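Local atomic coordinates of endo-beta-1,4-glucanase (Streptomyces sp., PDB entry 1OA4), a protein that probably hydrolyses internal beta-1,4-glucosidic bonds of cellulose, acting as a family 12 endoglucanase. Residues Met77-Ser90 and Gly210-Ala222. Residues are numbered along the deposited sequence; the frame is centred on the assembly and turned at random.
Sequences MRISSIGSAPSSVS and GLAVNSFSSAVNA
Ser88 and Ser217 form a hydrogen-bonded antiparallel pair, each backbone N donating to the other's O, and the axes of strands 86-90 and 212-218 approach to 4.5 Å, their directions 173° apart. On the face bearing Ser88, Ser90, Ser215 and Ser217, the hydroxyls make a polar row: Ser88 OG lies 2.6 Å from Ser217 OG, and one water joins Ser88 OG to Ser215 OG while another joins Ser217 OG to Pro86 O. At the end of this row Asn214 ND2 donates to Ser90 OG at 3.1 Å, with the hydroxyl oxygen in the amide plane.

Ser87 lies on the other face. With OG anti to the backbone N (chi1 -174°), it donates to Ser217 O at 2.7 Å in the carbonyl plane, whereas Ser88 N meets the same oxygen from above that plane; Ser87 OG is also hydrogen-bonded to Tyr103 OH. On this face Val89 CB sits at the edge of the Phe216 ring, and Tyr17 packs edge-to-face with that ring. Strand 212-218 runs between 39-44 and 86-92 in the six-stranded antiparallel sheet of the family 12 beta-sandwich, its Phe216 side turned toward strand 98-108 of the second sheet.

Past the regular ladder, a classic beta bulge sets Gly83 and Ser84 against the single residue Asn221: Gly83 N donates to Asn221 O at 2.7 Å, Ser84 N makes a weak hydrogen bond to the same oxygen, and Asn221 N donates back to Ser84 O. Next to the bulge, on the ladder side, Val220 CG1 touches Met77 SD (3.8 Å) and Ile82 CG1 (4.0 Å); the Met77 and Val220 side chains lie alongside one another, pointing opposite ways, and Met77 CE lies 3.6 Å from Val220 O.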
# COMPACT_ATOMS: atom_id res chain seq x y z
N MET A 77 16.35 -4.00 -1.30
CA MET A 77 17.17 -4.44 -2.42
C MET A 77 17.34 -3.30 -3.42
O MET A 77 16.38 -2.58 -3.71
CB MET A 77 16.52 -5.62 -3.13
CG MET A 77 17.42 -6.31 -4.14
SD MET A 77 16.55 -7.68 -4.96
CE MET A 77 16.31 -8.71 -3.64
N ARG A 78 18.55 -3.15 -3.95
CA ARG A 78 18.81 -2.13 -4.95
C ARG A 78 17.94 -2.40 -6.18
O ARG A 78 17.87 -3.53 -6.67
CB ARG A 78 20.28 -2.14 -5.37
CG ARG A 78 20.72 -0.85 -6.00
CD ARG A 78 22.17 -0.84 -6.51
NE ARG A 78 23.22 -0.93 -5.49
CZ ARG A 78 23.68 0.07 -4.72
NH1 ARG A 78 23.16 1.29 -4.78
NH2 ARG A 78 24.67 -0.18 -3.87
N ILE A 79 17.32 -1.35 -6.70
CA ILE A 79 16.40 -1.49 -7.82
C ILE A 79 17.05 -2.19 -9.01
O ILE A 79 16.46 -3.07 -9.62
CB ILE A 79 15.85 -0.11 -8.22
CG1 ILE A 79 14.91 0.40 -7.12
CG2 ILE A 79 15.14 -0.19 -9.57
CD1 ILE A 79 14.47 1.85 -7.28
N SER A 80 18.27 -1.79 -9.34
CA SER A 80 18.97 -2.36 -10.49
C SER A 80 19.30 -3.84 -10.33
O SER A 80 19.54 -4.54 -11.32
CB SER A 80 20.21 -1.53 -10.81
OG SER A 80 21.15 -1.61 -9.78
N SER A 81 19.28 -4.34 -9.10
CA SER A 81 19.53 -5.75 -8.87
C SER A 81 18.28 -6.60 -8.96
O SER A 81 18.37 -7.83 -8.93
CB SER A 81 20.13 -5.91 -7.49
OG SER A 81 21.36 -5.21 -7.41
N ILE A 82 17.11 -5.97 -9.02
CA ILE A 82 15.87 -6.73 -9.06
C ILE A 82 15.60 -7.31 -10.44
O ILE A 82 15.55 -6.59 -11.44
CB ILE A 82 14.68 -5.85 -8.67
CG1 ILE A 82 14.86 -5.32 -7.26
CG2 ILE A 82 13.40 -6.67 -8.76
CD1 ILE A 82 13.83 -4.26 -6.87
N GLY A 83 15.42 -8.63 -10.47
CA GLY A 83 15.04 -9.30 -11.70
C GLY A 83 13.53 -9.22 -11.90
O GLY A 83 13.05 -8.94 -13.00
N SER A 84 12.78 -9.49 -10.83
CA SER A 84 11.33 -9.41 -10.84
C SER A 84 10.84 -9.20 -9.41
O SER A 84 11.48 -9.64 -8.44
CB SER A 84 10.69 -10.70 -11.42
OG SER A 84 11.08 -11.86 -10.70
N ALA A 85 9.69 -8.54 -9.28
CA ALA A 85 9.05 -8.38 -7.99
C ALA A 85 7.57 -8.77 -8.08
O ALA A 85 6.70 -7.94 -7.93
CB ALA A 85 9.17 -6.92 -7.52
N PRO A 86 7.28 -10.05 -8.29
CA PRO A 86 5.89 -10.45 -8.46
C PRO A 86 5.10 -10.31 -7.18
O PRO A 86 5.54 -10.75 -6.11
CB PRO A 86 5.98 -11.91 -8.89
CG PRO A 86 7.29 -12.36 -8.39
CD PRO A 86 8.21 -11.19 -8.39
N SER A 87 3.93 -9.71 -7.29
CA SER A 87 3.04 -9.55 -6.16
C SER A 87 1.60 -9.76 -6.59
O SER A 87 1.27 -9.60 -7.77
CB SER A 87 3.24 -8.16 -5.51
OG SER A 87 2.50 -8.02 -4.32
N SER A 88 0.75 -10.13 -5.65
CA SER A 88 -0.66 -10.29 -5.93
C SER A 88 -1.48 -9.91 -4.72
O SER A 88 -1.01 -9.95 -3.59
CB SER A 88 -0.97 -11.76 -6.30
OG SER A 88 -0.86 -12.58 -5.16
N VAL A 89 -2.73 -9.55 -4.97
CA VAL A 89 -3.67 -9.25 -3.91
C VAL A 89 -5.06 -9.57 -4.41
O VAL A 89 -5.32 -9.50 -5.62
CB VAL A 89 -3.59 -7.75 -3.47
CG1 VAL A 89 -4.18 -6.84 -4.54
CG2 VAL A 89 -4.29 -7.54 -2.19
N SER A 90 -5.93 -9.95 -3.50
CA SER A 90 -7.35 -10.17 -3.79
C SER A 90 -8.10 -9.42 -2.71
O SER A 90 -7.82 -9.61 -1.52
CB SER A 90 -7.68 -11.65 -3.73
OG SER A 90 -9.09 -11.81 -3.82
N GLY A 210 -16.05 -4.44 7.04
CA GLY A 210 -16.42 -5.43 6.04
C GLY A 210 -15.42 -5.56 4.91
O GLY A 210 -15.44 -6.55 4.17
N LEU A 211 -14.57 -4.55 4.74
CA LEU A 211 -13.50 -4.59 3.75
C LEU A 211 -12.49 -5.66 4.15
O LEU A 211 -12.22 -5.87 5.35
CB LEU A 211 -12.78 -3.24 3.69
CG LEU A 211 -13.61 -2.07 3.16
CD1 LEU A 211 -12.84 -0.76 3.28
CD2 LEU A 211 -14.01 -2.31 1.71
N ALA A 212 -11.94 -6.36 3.16
CA ALA A 212 -10.98 -7.42 3.42
C ALA A 212 -9.92 -7.59 2.35
O ALA A 212 -10.17 -7.35 1.16
CB ALA A 212 -11.71 -8.77 3.60
N VAL A 213 -8.74 -8.02 2.78
CA VAL A 213 -7.73 -8.50 1.87
C VAL A 213 -7.90 -10.01 2.00
O VAL A 213 -7.77 -10.55 3.09
CB VAL A 213 -6.30 -8.07 2.28
CG1 VAL A 213 -5.24 -8.89 1.53
CG2 VAL A 213 -6.10 -6.60 2.02
N ASN A 214 -8.31 -10.66 0.91
CA ASN A 214 -8.51 -12.11 0.92
C ASN A 214 -7.19 -12.88 0.91
O ASN A 214 -7.08 -13.97 1.47
CB ASN A 214 -9.31 -12.54 -0.31
CG ASN A 214 -10.73 -11.96 -0.37
OD1 ASN A 214 -11.46 -11.98 0.62
ND2 ASN A 214 -11.12 -11.46 -1.54
N SER A 215 -6.21 -12.34 0.19
CA SER A 215 -4.91 -12.97 0.04
C SER A 215 -3.92 -11.95 -0.46
O SER A 215 -4.30 -10.90 -0.99
CB SER A 215 -4.99 -14.15 -0.94
OG SER A 215 -5.36 -13.71 -2.23
N PHE A 216 -2.64 -12.26 -0.31
CA PHE A 216 -1.55 -11.40 -0.74
C PHE A 216 -0.30 -12.23 -0.92
O PHE A 216 -0.05 -13.17 -0.16
CB PHE A 216 -1.29 -10.36 0.35
CG PHE A 216 -0.07 -9.48 0.12
CD1 PHE A 216 -0.13 -8.38 -0.72
CD2 PHE A 216 1.13 -9.73 0.80
CE1 PHE A 216 0.99 -7.58 -0.90
CE2 PHE A 216 2.25 -8.92 0.61
CZ PHE A 216 2.18 -7.85 -0.25
N SER A 217 0.51 -11.84 -1.90
CA SER A 217 1.81 -12.43 -2.05
C SER A 217 2.78 -11.37 -2.53
O SER A 217 2.37 -10.39 -3.13
CB SER A 217 1.77 -13.61 -3.03
OG SER A 217 1.51 -13.18 -4.35
N SER A 218 4.06 -11.60 -2.28
CA SER A 218 5.11 -10.73 -2.74
C SER A 218 6.41 -11.52 -2.70
O SER A 218 6.69 -12.24 -1.72
CB SER A 218 5.20 -9.53 -1.83
OG SER A 218 6.38 -8.80 -2.12
N ALA A 219 7.19 -11.43 -3.77
CA ALA A 219 8.54 -11.98 -3.81
C ALA A 219 9.38 -10.96 -4.56
O ALA A 219 8.89 -10.28 -5.45
CB ALA A 219 8.55 -13.32 -4.52
N VAL A 220 10.65 -10.83 -4.19
CA VAL A 220 11.54 -9.92 -4.88
C VAL A 220 12.80 -10.71 -5.25
O VAL A 220 13.63 -11.03 -4.39
CB VAL A 220 11.88 -8.65 -4.05
CG1 VAL A 220 12.75 -7.75 -4.89
CG2 VAL A 220 10.60 -7.93 -3.64
N ASN A 221 12.89 -11.06 -6.53
CA ASN A 221 13.93 -11.92 -7.06
C ASN A 221 15.10 -11.13 -7.60
O ASN A 221 14.92 -10.16 -8.34
CB ASN A 221 13.33 -12.78 -8.17
CG ASN A 221 12.16 -13.59 -7.69
OD1 ASN A 221 11.04 -13.44 -8.18
ND2 ASN A 221 12.41 -14.43 -6.70
N ALA A 222 16.31 -11.55 -7.23
CA ALA A 222 17.54 -10.89 -7.67
C ALA A 222 17.99 -11.32 -9.06
O ALA A 222 17.16 -11.58 -9.95
CB ALA A 222 18.66 -11.16 -6.66
O HOH W 1 4.26 -13.11 -5.38
O HOH W 2 -3.50 -12.81 -3.94